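Local structure of arginase (Glaciozyma antarctica, 5YNL) at residues R56-I60 against G94-F99. The protein probably hydrolyses L-arginine to L-ornithine and urea, as a cold-adapted enzyme of a psychrophilic yeast. Sequence-based numbering, arbitrary orientation.
Sequences RTAGI and GWTVDF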
ATOM      1  N   ARG A  56      -4.850  16.592 -12.957  1.00 58.33           N
ATOM      2  CA  ARG A  56      -4.274  15.382 -12.327  1.00 56.49           C
ATOM      3  C   ARG A  56      -2.988  15.588 -11.499  1.00 55.19           C
ATOM      4  O   ARG A  56      -1.934  15.972 -12.031  1.00 56.26           O
ATOM      5  CB  ARG A  56      -4.025  14.273 -13.367  1.00 57.49           C
ATOM      6  CG  ARG A  56      -5.271  13.539 -13.863  1.00 58.96           C
ATOM      7  CD  ARG A  56      -6.246  13.229 -12.728  1.00 58.68           C
ATOM      8  NE  ARG A  56      -7.368  12.382 -13.146  1.00 60.74           N
ATOM      9  CZ  ARG A  56      -8.418  12.805 -13.845  1.00 63.14           C
ATOM     10  NH1 ARG A  56      -8.497  14.067 -14.240  1.00 63.36           N
ATOM     11  NH2 ARG A  56      -9.383  11.957 -14.166  1.00 65.52           N
ATOM     12  N   THR A  57      -3.062  15.296 -10.204  1.00 51.39           N
ATOM     13  CA  THR A  57      -1.924  15.580  -9.351  1.00 50.64           C
ATOM     14  C   THR A  57      -1.478  14.386  -8.543  1.00 49.35           C
ATOM     15  O   THR A  57      -2.288  13.732  -7.882  1.00 48.64           O
ATOM     16  CB  THR A  57      -2.193  16.759  -8.423  1.00 52.95           C
ATOM     17  OG1 THR A  57      -2.798  17.821  -9.174  1.00 55.62           O
ATOM     18  CG2 THR A  57      -0.876  17.250  -7.805  1.00 53.98           C
ATOM     19  N   ALA A  58      -0.174  14.107  -8.617  1.00 40.03           N
ATOM     20  CA  ALA A  58       0.441  13.016  -7.863  1.00 37.89           C
ATOM     21  C   ALA A  58       1.039  13.594  -6.589  1.00 39.10           C
ATOM     22  O   ALA A  58       1.925  14.439  -6.656  1.00 40.93           O
ATOM     23  CB  ALA A  58       1.534  12.308  -8.697  1.00 36.78           C
ATOM     24  N   GLY A  59       0.543  13.158  -5.434  1.00 52.03           N
ATOM     25  CA  GLY A  59       1.129  13.564  -4.171  1.00 52.76           C
ATOM     26  C   GLY A  59       2.260  12.619  -3.829  1.00 52.11           C
ATOM     27  O   GLY A  59       2.131  11.393  -3.968  1.00 50.87           O
ATOM     28  N   ILE A  60       3.380  13.169  -3.387  1.00 55.62           N
ATOM     29  CA  ILE A  60       4.513  12.322  -3.071  1.00 55.66           C
ATOM     30  C   ILE A  60       4.928  12.503  -1.620  1.00 56.26           C
ATOM     31  O   ILE A  60       5.296  13.613  -1.207  1.00 57.73           O
ATOM     32  CB  ILE A  60       5.700  12.585  -4.031  1.00 58.00           C
ATOM     33  CG1 ILE A  60       5.357  12.064  -5.431  1.00 58.91           C
ATOM     34  CG2 ILE A  60       6.972  11.913  -3.519  1.00 59.96           C
ATOM     35  CD1 ILE A  60       6.441  12.268  -6.432  1.00 62.52           C
ATOM     36  N   GLY A  94       1.836  12.982 -17.897  1.00 66.05           N
ATOM     37  CA  GLY A  94       0.770  13.963 -17.811  1.00 67.21           C
ATOM     38  C   GLY A  94       0.362  14.336 -16.396  1.00 66.35           C
ATOM     39  O   GLY A  94      -0.565  15.116 -16.208  1.00 67.70           O
ATOM     40  N   TRP A  95       1.047  13.796 -15.394  1.00 53.62           N
ATOM     41  CA  TRP A  95       0.758  14.147 -14.002  1.00 53.18           C
ATOM     42  C   TRP A  95       1.514  15.392 -13.511  1.00 55.53           C
ATOM     43  O   TRP A  95       2.680  15.614 -13.889  1.00 56.53           O
ATOM     44  CB  TRP A  95       1.146  12.991 -13.096  1.00 50.41           C
ATOM     45  CG  TRP A  95       0.299  11.773 -13.208  1.00 48.17           C
ATOM     46  CD1 TRP A  95       0.521  10.684 -14.002  1.00 47.10           C
ATOM     47  CD2 TRP A  95      -0.891  11.486 -12.454  1.00 47.18           C
ATOM     48  NE1 TRP A  95      -0.469   9.743 -13.798  1.00 45.47           N
ATOM     49  CE2 TRP A  95      -1.348  10.214 -12.857  1.00 45.35           C
ATOM     50  CE3 TRP A  95      -1.625  12.193 -11.492  1.00 47.98           C
ATOM     51  CZ2 TRP A  95      -2.503   9.642 -12.341  1.00 44.34           C
ATOM     52  CZ3 TRP A  95      -2.754  11.620 -10.970  1.00 46.87           C
ATOM     53  CH2 TRP A  95      -3.190  10.355 -11.395  1.00 45.03           C
ATOM     54  N   THR A  96       0.873  16.192 -12.654  1.00 51.49           N
ATOM     55  CA  THR A  96       1.576  17.277 -11.953  1.00 53.71           C
ATOM     56  C   THR A  96       2.018  16.793 -10.572  1.00 52.13           C
ATOM     57  O   THR A  96       1.274  16.077  -9.877  1.00 50.18           O
ATOM     58  CB  THR A  96       0.742  18.573 -11.845  1.00 56.65           C
ATOM     59  OG1 THR A  96       0.912  19.336 -13.040  1.00 59.20           O
ATOM     60  CG2 THR A  96       1.198  19.427 -10.660  1.00 58.41           C
ATOM     61  N   VAL A  97       3.240  17.160 -10.194  1.00 62.19           N
ATOM     62  CA  VAL A  97       3.860  16.608  -9.000  1.00 60.86           C
ATOM     63  C   VAL A  97       3.841  17.577  -7.824  1.00 63.00           C
ATOM     64  O   VAL A  97       4.306  18.722  -7.927  1.00 65.96           O
ATOM     65  CB  VAL A  97       5.287  16.120  -9.297  1.00 60.38           C
ATOM     66  CG1 VAL A  97       6.034  15.799  -8.011  1.00 59.86           C
ATOM     67  CG2 VAL A  97       5.231  14.900 -10.199  1.00 57.95           C
ATOM     68  N   ASP A  98       3.288  17.105  -6.712  1.00 62.13           N
ATOM     69  CA  ASP A  98       3.299  17.844  -5.467  1.00 64.10           C
ATOM     70  C   ASP A  98       4.244  17.131  -4.504  1.00 62.96           C
ATOM     71  O   ASP A  98       3.838  16.207  -3.799  1.00 60.96           O
ATOM     72  CB  ASP A  98       1.887  17.898  -4.891  1.00 64.05           C
ATOM     73  CG  ASP A  98       1.758  18.864  -3.736  1.00 66.85           C
ATOM     74  OD1 ASP A  98       2.601  19.784  -3.629  1.00 69.44           O
ATOM     75  OD2 ASP A  98       0.799  18.706  -2.942  1.00 66.71           O
ATOM     76  N   PHE A  99       5.507  17.555  -4.507  1.00 53.73           N
ATOM     77  CA  PHE A  99       6.544  17.032  -3.623  1.00 53.32           C
ATOM     78  C   PHE A  99       7.183  18.155  -2.812  1.00 56.73           C
ATOM     79  O   PHE A  99       7.554  19.191  -3.373  1.00 59.29           O
ATOM     80  CB  PHE A  99       7.636  16.374  -4.455  1.00 52.12           C
ATOM     81  CG  PHE A  99       8.729  15.747  -3.637  1.00 51.86           C
ATOM     82  CD1 PHE A  99       8.424  14.901  -2.572  1.00 51.54           C
ATOM     83  CD2 PHE A  99      10.063  15.980  -3.945  1.00 53.10           C
ATOM     84  CE1 PHE A  99       9.454  14.311  -1.812  1.00 52.59           C
ATOM     85  CE2 PHE A  99      11.078  15.396  -3.207  1.00 53.26           C
ATOM     86  CZ  PHE A  99      10.780  14.568  -2.135  1.00 53.38           C
TER
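Trp95 brings CE3 of its six-membered ring up to Arg56 and to the first residues of strand 57-60, Thr57 and Ala58. The two segments pair in parallel at one margin of the eight-stranded parallel sheet of the arginase alpha/beta fold. Strand 96-99 is outermost within the chain, and helix 86-92 lies on the connection between the two, a beta-alpha-beta crossover. Gly94 has positive phi and is the C-prime residue of the Schellman motif ending that helix. Trp95 is already extended, and the strand begins at Thr96. With CG beside its own backbone N (chi1 -69°), the indole places Trp95 CE3 3.7 Å from Arg56 CB. Thr57 N sits at the ring edge, and Arg56 CG lies over one face, toward the rim. The indole NE1 is bonded to Leu357 O.

Thr96 uses both of its main-chain polar atoms. Thr96 N binds Arg56 O at 2.9 Å, and Thr96 O accepts from Ala58 N at 2.8 Å. Thr57 CG2 lies 3.2 Å from Thr96 O, and 4.1 Å from Thr96 CG2.

Val97 points to the other side of the sheet, the side of Ala58 and Ile60. Val97 CG1 touches Ile60 CD1 at 3.9 Å, and both side chains also pack on helix 86-92. Asp98 repeats the double main-chain link. Asp98 N donates to Ala58 O almost straight (176° at the hydrogen), while Asp98 O takes Ile60 N from a position tilted from the carbonyl plane. Asp98 OD2 is bonded to Gln146 NE2, and Asp98 CB rests 4.1 Å from Thr57 CG2. Phe99 ends the segment: Ile60 O lies in the plane of its ring, at the edge, and Ile60 CG2 approaches Phe99 CD1 obliquely at 3.5 Å.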